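PDB 6LF2: SeviL from Septifer virgatus, which binds the saccharides of the glycolipids GM1b and asialo-GM1 as an R-type lectin with a beta-trefoil fold. Local coordinates for residues K11-N16 / G37-D42; R22-Y25 / K30-G33; S85-P90 / K118-S123; F95-N100 / K104-Y109. All blocks are in the same frame, centred on the assembly; numbering follows the deposited sequence. Where two conformers were deposited one is given.

Contact 1. Residues K11-N16 / G37-D42; sequences KCYIQN and GKMYDD. With NGA (2-acetamido-2-deoxy-beta-D-galactopyranose), chain D; GAL (beta-D-galactopyranose), chain C.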
# COMPACT_ATOMS: atom_id res chain seq x y z
N LYS B 11 -4.24 -7.33 -9.62
CA LYS B 11 -5.02 -6.21 -9.10
C LYS B 11 -4.18 -5.53 -8.03
O LYS B 11 -3.59 -6.22 -7.19
CB LYS B 11 -6.34 -6.70 -8.50
CG LYS B 11 -7.32 -7.31 -9.50
CD LYS B 11 -8.09 -6.24 -10.28
CE LYS B 11 -8.97 -6.88 -11.34
NZ LYS B 11 -9.84 -7.95 -10.76
N CYS B 12 -4.11 -4.20 -8.07
CA CYS B 12 -3.17 -3.53 -7.18
C CYS B 12 -3.67 -2.16 -6.75
O CYS B 12 -4.46 -1.51 -7.44
CB CYS B 12 -1.80 -3.38 -7.84
SG CYS B 12 -1.78 -2.29 -9.27
N TYR B 13 -3.20 -1.74 -5.58
CA TYR B 13 -3.28 -0.34 -5.20
C TYR B 13 -2.05 0.37 -5.74
O TYR B 13 -0.99 -0.24 -5.93
CB TYR B 13 -3.33 -0.17 -3.67
CG TYR B 13 -4.56 -0.76 -3.01
CD1 TYR B 13 -5.70 0.00 -2.83
CD2 TYR B 13 -4.57 -2.08 -2.54
CE1 TYR B 13 -6.83 -0.52 -2.22
CE2 TYR B 13 -5.69 -2.61 -1.93
CZ TYR B 13 -6.82 -1.83 -1.77
OH TYR B 13 -7.95 -2.33 -1.17
N ILE B 14 -2.21 1.67 -6.02
CA ILE B 14 -1.15 2.50 -6.59
C ILE B 14 -0.98 3.67 -5.63
O ILE B 14 -1.78 4.61 -5.62
CB ILE B 14 -1.47 2.95 -8.02
CG1 ILE B 14 -1.67 1.72 -8.91
CG2 ILE B 14 -0.36 3.85 -8.56
CD1 ILE B 14 -2.09 2.02 -10.35
N GLN B 15 0.06 3.60 -4.79
CA GLN B 15 0.19 4.49 -3.65
C GLN B 15 1.47 5.32 -3.75
O GLN B 15 2.51 4.82 -4.19
CB GLN B 15 0.18 3.67 -2.34
CG GLN B 15 0.24 4.51 -1.07
CD GLN B 15 -0.21 3.72 0.15
OE1 GLN B 15 -1.35 3.23 0.21
NE2 GLN B 15 0.69 3.60 1.13
N ASN B 16 1.38 6.58 -3.35
CA ASN B 16 2.48 7.52 -3.49
C ASN B 16 3.38 7.51 -2.26
O ASN B 16 2.89 7.55 -1.13
CB ASN B 16 1.94 8.93 -3.71
CG ASN B 16 2.97 9.84 -4.35
OD1 ASN B 16 3.82 10.42 -3.67
ND2 ASN B 16 2.90 9.96 -5.67
N GLY B 37 -6.76 9.02 2.78
CA GLY B 37 -7.37 8.44 3.97
C GLY B 37 -7.79 6.99 3.82
O GLY B 37 -7.00 6.15 3.37
N LYS B 38 -9.04 6.69 4.18
CA LYS B 38 -9.58 5.34 4.12
C LYS B 38 -9.31 4.65 2.78
O LYS B 38 -9.33 5.27 1.71
CB LYS B 38 -11.09 5.38 4.38
CG LYS B 38 -11.76 4.01 4.35
CD LYS B 38 -13.18 4.04 4.89
CE LYS B 38 -13.57 2.67 5.44
NZ LYS B 38 -13.27 1.56 4.46
N MET B 39 -9.07 3.34 2.86
CA MET B 39 -8.93 2.50 1.67
C MET B 39 -10.31 2.08 1.18
O MET B 39 -11.11 1.51 1.94
CB MET B 39 -8.04 1.30 2.00
CG MET B 39 -6.66 1.72 2.53
SD MET B 39 -5.48 0.38 2.78
CE MET B 39 -5.23 -0.18 1.10
N TYR B 40 -10.60 2.40 -0.08
CA TYR B 40 -11.86 2.08 -0.72
C TYR B 40 -11.62 1.21 -1.95
O TYR B 40 -10.52 1.20 -2.52
CB TYR B 40 -12.59 3.34 -1.17
CG TYR B 40 -13.20 4.21 -0.11
CD1 TYR B 40 -14.50 3.98 0.34
CD2 TYR B 40 -12.53 5.33 0.37
CE1 TYR B 40 -15.09 4.82 1.27
CE2 TYR B 40 -13.11 6.17 1.29
CZ TYR B 40 -14.39 5.91 1.74
OH TYR B 40 -14.97 6.73 2.67
N ASP B 41 -12.69 0.55 -2.39
CA ASP B 41 -12.64 -0.36 -3.53
C ASP B 41 -12.24 0.34 -4.82
O ASP B 41 -11.65 -0.30 -5.70
CB ASP B 41 -13.99 -1.03 -3.74
CG ASP B 41 -14.16 -2.25 -2.88
OD1 ASP B 41 -13.23 -2.57 -2.11
OD2 ASP B 41 -15.23 -2.90 -2.99
N ASP B 42 -12.56 1.62 -4.97
CA ASP B 42 -12.23 2.29 -6.22
C ASP B 42 -10.76 2.69 -6.29
O ASP B 42 -10.35 3.34 -7.26
CB ASP B 42 -13.16 3.49 -6.47
CG ASP B 42 -13.06 4.58 -5.41
OD1 ASP B 42 -12.21 4.49 -4.50
OD2 ASP B 42 -13.84 5.55 -5.50
C1 NGA D . -14.12 9.70 -1.14
C2 NGA D . -15.44 9.17 -1.71
C3 NGA D . -15.38 7.66 -1.92
C4 NGA D . -14.11 7.27 -2.68
C5 NGA D . -12.88 7.93 -2.07
C6 NGA D . -11.62 7.64 -2.88
C7 NGA D . -17.54 10.34 -1.32
C8 NGA D . -18.82 10.36 -0.53
N2 NGA D . -16.56 9.55 -0.86
O3 NGA D . -16.50 7.28 -2.70
O4 NGA D . -14.24 7.67 -4.03
O5 NGA D . -13.08 9.33 -2.02
O6 NGA D . -11.24 6.30 -2.77
O7 NGA D . -17.43 11.03 -2.32
C1 GAL C . -17.03 5.98 -2.39
C2 GAL C . -18.51 5.99 -2.83
C3 GAL C . -19.15 4.61 -2.67
C4 GAL C . -18.32 3.57 -3.45
C5 GAL C . -16.87 3.66 -2.93
C6 GAL C . -15.87 2.79 -3.64
O2 GAL C . -19.28 6.94 -2.09
O3 GAL C . -20.50 4.61 -3.15
O4 GAL C . -18.36 3.80 -4.89
O5 GAL C . -16.35 4.99 -3.07
O6 GAL C . -16.07 1.45 -3.32
O HOH W 1 -10.69 -1.57 -0.60
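Met39 lays its methyl CE over the middle of the Tyr13 ring, 3.7 Å from the centroid and 13° off the ring normal, a CH-pi contact. The sulfur stands farther above the same ring, SD 5.4 Å from its centroid, as in a Met-aromatic pair. A bend at the last torsion of Met39 (chi3 65°) brings CE in over the ring. The Tyr40 carbonyl lies at the edge of the Tyr13 ring, and one water donates both to Tyr13 OH (2.9 Å) and to Asp41 OD1 (3.1 Å), tying the strand to the loop. Beyond this apolar joint the 37-42 loop faces sugar. Tyr40 sets one face of its ring under C3 and C4 of the N-acetylgalactosamine, while Asp42 takes a hydrogen bond on each carboxylate oxygen: from the sugar O6 to Asp42 OD1 (2.7 Å) and from its O4 to Asp42 OD2 (2.6 Å). Asn26 also bonds Asp42 OD2, and Gln43 holds the Lys38 carbonyl. Across the dimer, Met39 packs on Gln15 of the second subunit. With O4 and O6 both donating to one carboxylate and carbons of the sugar lying on an aromatic ring, the site probably recognises the axial O4 of a galacto-configured sugar.

Contact 2. Residues R22-Y25 / K30-G33; sequences RAFY and KDLG. With NGA (2-acetamido-2-deoxy-beta-D-galactopyranose), chain D.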
# COMPACT_ATOMS: atom_id res chain seq x y z
N ARG B 22 -3.52 7.18 -2.42
CA ARG B 22 -3.81 6.15 -3.41
C ARG B 22 -4.57 6.75 -4.59
O ARG B 22 -5.53 7.50 -4.39
CB ARG B 22 -4.60 4.99 -2.79
CG ARG B 22 -3.72 3.94 -2.10
CD ARG B 22 -4.32 3.44 -0.79
NE ARG B 22 -4.01 4.35 0.32
CZ ARG B 22 -4.90 5.05 1.01
NH1 ARG B 22 -6.20 4.95 0.74
NH2 ARG B 22 -4.49 5.85 1.98
N ALA B 23 -4.12 6.44 -5.80
CA ALA B 23 -4.87 6.79 -7.00
C ALA B 23 -6.22 6.08 -6.99
O ALA B 23 -6.30 4.92 -6.59
CB ALA B 23 -4.07 6.38 -8.24
N PHE B 24 -7.27 6.77 -7.43
CA PHE B 24 -8.59 6.15 -7.48
C PHE B 24 -9.34 6.64 -8.72
O PHE B 24 -9.04 7.70 -9.27
CB PHE B 24 -9.41 6.45 -6.22
CG PHE B 24 -9.88 7.88 -6.09
CD1 PHE B 24 -9.09 8.82 -5.45
CD2 PHE B 24 -11.10 8.28 -6.63
CE1 PHE B 24 -9.51 10.15 -5.34
CE2 PHE B 24 -11.52 9.61 -6.53
CZ PHE B 24 -10.72 10.55 -5.88
N TYR B 25 -10.32 5.84 -9.15
CA TYR B 25 -11.26 6.27 -10.18
C TYR B 25 -12.65 5.79 -9.78
O TYR B 25 -12.89 4.58 -9.73
CB TYR B 25 -10.88 5.73 -11.57
CG TYR B 25 -11.92 6.11 -12.62
CD1 TYR B 25 -12.20 7.44 -12.87
CD2 TYR B 25 -12.61 5.14 -13.33
CE1 TYR B 25 -13.15 7.80 -13.83
CE2 TYR B 25 -13.57 5.49 -14.29
CZ TYR B 25 -13.83 6.83 -14.52
OH TYR B 25 -14.77 7.21 -15.47
N LYS B 30 -17.57 10.27 -11.87
CA LYS B 30 -16.61 10.66 -12.90
C LYS B 30 -15.40 11.33 -12.27
O LYS B 30 -14.98 12.41 -12.68
CB LYS B 30 -17.27 11.57 -13.94
CG LYS B 30 -18.49 10.95 -14.59
CD LYS B 30 -18.14 9.62 -15.26
CE LYS B 30 -19.32 9.07 -16.04
NZ LYS B 30 -19.93 10.09 -16.94
N ASP B 31 -14.86 10.69 -11.23
CA ASP B 31 -13.84 11.29 -10.38
C ASP B 31 -12.56 10.48 -10.43
O ASP B 31 -12.52 9.32 -10.00
CB ASP B 31 -14.35 11.40 -8.94
CG ASP B 31 -13.48 12.30 -8.08
OD1 ASP B 31 -12.59 12.96 -8.65
OD2 ASP B 31 -13.69 12.35 -6.84
N LEU B 32 -11.50 11.08 -10.97
CA LEU B 32 -10.16 10.50 -10.98
C LEU B 32 -9.26 11.36 -10.11
O LEU B 32 -9.25 12.58 -10.26
CB LEU B 32 -9.60 10.45 -12.41
CG LEU B 32 -8.18 9.91 -12.58
CD1 LEU B 32 -8.12 8.42 -12.32
CD2 LEU B 32 -7.68 10.22 -14.00
N GLY B 33 -8.54 10.74 -9.18
CA GLY B 33 -7.73 11.54 -8.27
C GLY B 33 -6.83 10.69 -7.39
O GLY B 33 -6.58 9.52 -7.67
C1 NGA D . -14.12 9.70 -1.14
C2 NGA D . -15.44 9.17 -1.71
C3 NGA D . -15.38 7.66 -1.92
C4 NGA D . -14.11 7.27 -2.68
C5 NGA D . -12.88 7.93 -2.07
C6 NGA D . -11.62 7.64 -2.88
C7 NGA D . -17.54 10.34 -1.32
C8 NGA D . -18.82 10.36 -0.53
N2 NGA D . -16.56 9.55 -0.86
O3 NGA D . -16.50 7.28 -2.70
O4 NGA D . -14.24 7.67 -4.03
O5 NGA D . -13.08 9.33 -2.02
O6 NGA D . -11.24 6.30 -2.77
O7 NGA D . -17.43 11.03 -2.32
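Phe24 turns the flat of its ring to Gly33, whose CA sits 4.2 Å from the ring centroid, 29° off the normal, in a CH-pi contact. On the opposite face lies C6 of the N-acetylgalactosamine, 3.7 Å from Phe24 CG, so the ring is layered between the neighbouring strand and the ligand. Its chi1 of 71° places CG between the backbone N and the carbonyl carbon and swings the ring across to strand 31-35. There Asp31 OD2 meets its edge, 3.5 Å from Phe24 CE2, with carboxylate and ring planes almost perpendicular; the same oxygen forms a salt bridge with Arg29. The two strands make a beta hairpin with a G1 bulge where Lys30 and Asp31 both face Asn26. Phe24 and Gly33 are its hydrogen-bonded pair, Phe24 N to Gly33 O at 2.8 Å and Gly33 N to Phe24 O at 3.1 Å. Tyr25 and Leu32 form the adjoining non-hydrogen-bonded pair and share the face that packs on Trp45 and Met74. Leu32, with CG trans to its backbone N (chi1 178°), brings CD1 to 3.9 Å from Tyr25 CB. The Tyr25 ring runs alongside Lys30, its OH 4.1 Å from Lys30 CD.

Contact 3. Residues S85-P90 / K118-S123; sequences SLEEVP and KHQTES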
# COMPACT_ATOMS: atom_id res chain seq x y z
N SER B 85 5.62 2.87 -18.78
CA SER B 85 6.70 2.00 -18.36
C SER B 85 6.99 2.23 -16.88
O SER B 85 6.71 3.30 -16.33
CB SER B 85 7.97 2.22 -19.19
OG SER B 85 8.38 3.57 -19.14
N LEU B 86 7.51 1.19 -16.25
CA LEU B 86 7.92 1.28 -14.85
C LEU B 86 9.41 1.60 -14.80
O LEU B 86 10.24 0.85 -15.33
CB LEU B 86 7.61 -0.02 -14.11
CG LEU B 86 6.20 -0.14 -13.51
CD1 LEU B 86 5.10 -0.04 -14.57
CD2 LEU B 86 6.08 -1.43 -12.74
N GLU B 87 9.74 2.72 -14.17
CA GLU B 87 11.13 3.17 -14.03
C GLU B 87 11.51 3.04 -12.56
O GLU B 87 11.02 3.80 -11.72
CB GLU B 87 11.29 4.60 -14.52
CG GLU B 87 12.72 5.13 -14.43
CD GLU B 87 12.83 6.59 -14.86
OE1 GLU B 87 12.68 6.88 -16.08
OE2 GLU B 87 13.04 7.45 -13.98
N GLU B 88 12.37 2.08 -12.25
CA GLU B 88 12.69 1.84 -10.86
C GLU B 88 13.42 3.05 -10.28
O GLU B 88 14.17 3.74 -10.97
CB GLU B 88 13.52 0.57 -10.69
CG GLU B 88 14.96 0.66 -11.13
CD GLU B 88 15.68 -0.66 -10.95
OE1 GLU B 88 14.99 -1.67 -10.71
OE2 GLU B 88 16.93 -0.67 -11.05
N VAL B 89 13.11 3.35 -9.02
CA VAL B 89 13.75 4.43 -8.29
C VAL B 89 14.97 3.85 -7.58
O VAL B 89 14.79 3.09 -6.61
CB VAL B 89 12.78 5.07 -7.28
CG1 VAL B 89 13.46 6.12 -6.44
CG2 VAL B 89 11.57 5.65 -8.01
N PRO B 90 16.19 4.16 -8.01
CA PRO B 90 17.36 3.48 -7.43
C PRO B 90 17.47 3.64 -5.93
O PRO B 90 17.81 2.68 -5.22
CB PRO B 90 18.55 4.15 -8.15
CG PRO B 90 17.98 4.82 -9.33
CD PRO B 90 16.55 5.14 -9.05
N LYS B 118 7.37 16.18 -16.81
CA LYS B 118 8.56 15.71 -17.51
C LYS B 118 9.80 15.71 -16.62
O LYS B 118 10.66 14.84 -16.77
CB LYS B 118 8.82 16.56 -18.75
CG LYS B 118 7.70 16.52 -19.78
CD LYS B 118 8.03 17.39 -20.99
CE LYS B 118 8.15 16.57 -22.25
NZ LYS B 118 6.83 16.05 -22.69
N HIS B 119 9.90 16.66 -15.70
CA HIS B 119 11.00 16.69 -14.74
C HIS B 119 10.77 15.64 -13.67
O HIS B 119 9.63 15.40 -13.27
CB HIS B 119 11.12 18.06 -14.09
CG HIS B 119 11.39 19.18 -15.04
ND1 HIS B 119 10.42 19.72 -15.86
CD2 HIS B 119 12.53 19.86 -15.31
CE1 HIS B 119 10.95 20.69 -16.59
NE2 HIS B 119 12.23 20.79 -16.27
N GLN B 120 11.85 15.01 -13.20
CA GLN B 120 11.74 14.09 -12.07
C GLN B 120 11.58 14.87 -10.77
O GLN B 120 12.28 15.85 -10.54
CB GLN B 120 12.96 13.17 -12.00
CG GLN B 120 13.07 12.18 -13.15
CD GLN B 120 14.04 11.07 -12.85
OE1 GLN B 120 14.79 11.12 -11.87
NE2 GLN B 120 14.04 10.05 -13.70
N THR B 121 10.63 14.43 -9.94
CA THR B 121 10.33 15.05 -8.65
C THR B 121 10.07 13.97 -7.61
O THR B 121 9.93 12.79 -7.93
CB THR B 121 9.08 15.95 -8.70
OG1 THR B 121 7.91 15.13 -8.64
CG2 THR B 121 9.05 16.79 -9.98
N GLU B 122 9.98 14.39 -6.35
CA GLU B 122 9.82 13.45 -5.25
C GLU B 122 8.41 12.86 -5.17
O GLU B 122 8.24 11.76 -4.63
CB GLU B 122 10.19 14.16 -3.95
CG GLU B 122 10.75 13.28 -2.86
CD GLU B 122 11.96 12.45 -3.27
OE1 GLU B 122 12.76 12.88 -4.14
OE2 GLU B 122 12.10 11.35 -2.72
N SER B 123 7.40 13.53 -5.71
CA SER B 123 6.02 13.05 -5.66
C SER B 123 5.65 12.16 -6.86
O SER B 123 4.46 11.87 -7.06
CB SER B 123 5.07 14.23 -5.58
OG SER B 123 5.48 15.23 -6.49
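Glu87 and Gln120 reach toward each other from opposite directions and carry the whole contact between these segments, a small one at the protein surface. Along 85-90, Ser85 and Leu86 lead up to it on the strand, and Ser85 pairs through its backbone with Leu99 on the neighbouring strand. Glu87 is the residue that crosses. Its chain is fully stretched, chi1 -179° and chi2 -177°, which carries the carboxylate out from the strand to meet the amide of Gln120. Glu87 OE2 stands 2.8 Å from Gln120 NE2, yet the angle is too poor for a hydrogen bond; carboxylate and amide planes are turned 45° apart. Gln120 is extended beyond CG as well, bringing NE2 to that oxygen. What fixes both ends is a third group, the hydroxyl of Tyr106, which is hydrogen-bonded to Glu87 OE1 and to Gln120 NE2. The two polar ends are therefore joined chiefly through the tyrosine rather than directly. Past Glu87, Val89 continues the backbone pairing, with Phe95, and its side chain touches Lys125. The 118-123 loop is held further along, where Arg97 NH2 bonds the Thr121 carbonyl and Thr121 OG1 is hydrogen-bonded to Asp108 OD2. Strand 84-88 thus lies antiparallel beside strand 96-100, while the loop between strands 113-117 and 126-130 reaches Glu87 through the Gln120 side chain alone, and runs by Arg97 and Tyr106.

Contact 4. Residues F95-N100 / K104-Y109; sequences FYRLLN and KAYLDY
A tight turn joins strand 96-100 to strand 106-110 in this beta-trefoil, and Tyr106, just beyond it, is wedged between side chains of the first strand. Arg97 lays CD over one ring face, 3.9 Å from the centroid, and Leu99 puts CD1 over the other at 3.8 Å; both lie toward the rim. Arg97, extended from CG to NE, rises away from the ring face until its guanidinium, tilted 66° to the ring plane, reaches Glu124, its salt-bridge partner. Any cation-pi attraction to Tyr106 is long and weak at best. Leu99 turns CG trans to its backbone N (chi1 177°), which brings CD1 against both the ring and the Lys104 carbonyl carbon. The short segments 96-100 and 106-109 run at 113° to each other, far from antiparallel, and only one bridge, Leu99 with Tyr106, joins them. Leu107 N to Leu98 O (2.9 Å) and Asn100 N to Ala105 O (2.8 Å) frame that bridge, and a weaker Lys104 N to Asn100 O bond closes the turn. Farther along, a water accepts from Leu98 N and donates to Leu107 O, each at 2.8 Å. Leu98 and Leu107 point the same way, CD1 of the former 3.9 Å from CD2 of the latter.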
# COMPACT_ATOMS: atom_id res chain seq x y z
N PHE B 95 9.90 1.12 -5.13
CA PHE B 95 9.15 2.21 -5.74
C PHE B 95 9.51 2.37 -7.21
O PHE B 95 10.62 2.05 -7.64
CB PHE B 95 9.38 3.52 -4.99
CG PHE B 95 8.73 3.54 -3.63
CD1 PHE B 95 9.37 2.99 -2.54
CD2 PHE B 95 7.45 4.06 -3.46
CE1 PHE B 95 8.77 3.00 -1.29
CE2 PHE B 95 6.85 4.06 -2.21
CZ PHE B 95 7.51 3.53 -1.13
N TYR B 96 8.54 2.88 -7.97
CA TYR B 96 8.69 3.11 -9.40
C TYR B 96 8.16 4.48 -9.75
O TYR B 96 7.19 4.97 -9.16
CB TYR B 96 7.91 2.08 -10.23
CG TYR B 96 8.39 0.66 -10.14
CD1 TYR B 96 9.41 0.20 -10.96
CD2 TYR B 96 7.81 -0.23 -9.25
CE1 TYR B 96 9.85 -1.10 -10.89
CE2 TYR B 96 8.24 -1.54 -9.17
CZ TYR B 96 9.26 -1.97 -10.00
OH TYR B 96 9.69 -3.28 -9.92
N ARG B 97 8.78 5.10 -10.75
CA ARG B 97 8.10 6.15 -11.50
C ARG B 97 7.33 5.50 -12.64
O ARG B 97 7.70 4.43 -13.14
CB ARG B 97 9.09 7.19 -12.03
CG ARG B 97 9.66 8.08 -10.95
CD ARG B 97 10.47 9.23 -11.53
NE ARG B 97 10.85 10.21 -10.51
CZ ARG B 97 11.90 10.07 -9.70
NH1 ARG B 97 12.67 8.99 -9.79
NH2 ARG B 97 12.17 11.00 -8.80
N LEU B 98 6.21 6.11 -13.00
CA LEU B 98 5.36 5.62 -14.09
C LEU B 98 5.48 6.63 -15.23
O LEU B 98 5.00 7.76 -15.11
CB LEU B 98 3.91 5.48 -13.62
CG LEU B 98 3.73 4.42 -12.53
CD1 LEU B 98 2.34 4.49 -11.92
CD2 LEU B 98 3.95 3.08 -13.15
N LEU B 99 6.13 6.21 -16.31
CA LEU B 99 6.54 7.10 -17.40
C LEU B 99 5.64 6.88 -18.61
O LEU B 99 5.61 5.78 -19.17
CB LEU B 99 8.00 6.86 -17.75
CG LEU B 99 8.57 7.66 -18.92
CD1 LEU B 99 8.53 9.15 -18.60
CD2 LEU B 99 10.00 7.20 -19.20
N ASN B 100 4.91 7.92 -19.00
CA ASN B 100 4.04 7.83 -20.17
C ASN B 100 4.87 7.69 -21.45
O ASN B 100 5.77 8.50 -21.69
CB ASN B 100 3.15 9.06 -20.23
CG ASN B 100 2.12 8.97 -21.33
OD1 ASN B 100 2.25 9.63 -22.36
ND2 ASN B 100 1.09 8.16 -21.12
N LYS B 104 6.54 11.00 -22.53
CA LYS B 104 7.70 10.96 -21.63
C LYS B 104 7.48 11.87 -20.42
O LYS B 104 8.36 12.64 -20.01
CB LYS B 104 8.98 11.32 -22.39
CG LYS B 104 9.30 10.35 -23.55
CD LYS B 104 9.49 8.92 -23.04
CE LYS B 104 10.01 7.98 -24.14
NZ LYS B 104 9.02 7.75 -25.24
N ALA B 105 6.30 11.76 -19.82
CA ALA B 105 5.93 12.49 -18.62
C ALA B 105 5.59 11.51 -17.51
O ALA B 105 4.94 10.48 -17.76
CB ALA B 105 4.75 13.44 -18.88
N TYR B 106 6.03 11.81 -16.29
CA TYR B 106 5.86 10.93 -15.14
C TYR B 106 4.56 11.22 -14.40
O TYR B 106 4.25 12.38 -14.12
CB TYR B 106 7.03 11.09 -14.16
CG TYR B 106 8.39 10.70 -14.69
CD1 TYR B 106 8.75 9.37 -14.81
CD2 TYR B 106 9.31 11.68 -15.05
CE1 TYR B 106 10.00 9.01 -15.30
CE2 TYR B 106 10.56 11.33 -15.52
CZ TYR B 106 10.90 10.00 -15.64
OH TYR B 106 12.14 9.64 -16.12
N LEU B 107 3.82 10.16 -14.06
CA LEU B 107 2.62 10.32 -13.24
C LEU B 107 2.96 10.95 -11.90
O LEU B 107 3.87 10.50 -11.20
CB LEU B 107 1.95 8.96 -13.02
CG LEU B 107 0.58 9.03 -12.35
CD1 LEU B 107 -0.42 9.77 -13.26
CD2 LEU B 107 0.08 7.64 -12.03
N ASP B 108 2.22 11.99 -11.53
CA ASP B 108 2.50 12.83 -10.38
C ASP B 108 1.15 13.24 -9.79
O ASP B 108 0.10 12.80 -10.27
CB ASP B 108 3.36 14.03 -10.80
CG ASP B 108 4.13 14.66 -9.65
OD1 ASP B 108 3.73 14.54 -8.47
OD2 ASP B 108 5.15 15.32 -9.95
N TYR B 109 1.18 14.08 -8.77
CA TYR B 109 -0.07 14.61 -8.24
C TYR B 109 0.09 16.09 -7.91
O TYR B 109 1.20 16.59 -7.72
CB TYR B 109 -0.58 13.81 -7.02
CG TYR B 109 0.29 13.93 -5.77
CD1 TYR B 109 0.08 14.95 -4.85
CD2 TYR B 109 1.30 13.01 -5.51
CE1 TYR B 109 0.86 15.07 -3.72
CE2 TYR B 109 2.09 13.13 -4.38
CZ TYR B 109 1.86 14.16 -3.49
OH TYR B 109 2.64 14.28 -2.35
O HOH W 2 5.86 8.65 -11.81

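Contacts 1 and 2, centres about 10 Å apart, supply half of the eight residues of the glycan pocket: the hairpin is nested in the chain loop closed by contact 1, and both touch the N-acetylgalactosamine. Arg22 links them, NE to Gln15 OE1 and NH2 to Gly37 O, each 2.9 Å and probably hydrogen-bonded. Contacts 3 and 4, centres about 6 Å apart, reach one sheet, in which strands 84-88 and 96-100 are neighbours, contact 4 lying within the chain loop closed by contact 3; Ser123 OG probably bonds Asp108 OD1 at 2.7 Å. Their centres lie about 16 to 20 Å from those of the sugar-binding contacts 1 and 2. Segment 11-16 of contact 1 touches contact 3: Asn16 ND2 lies 2.8 Å from Ser123 O, a probable hydrogen bond.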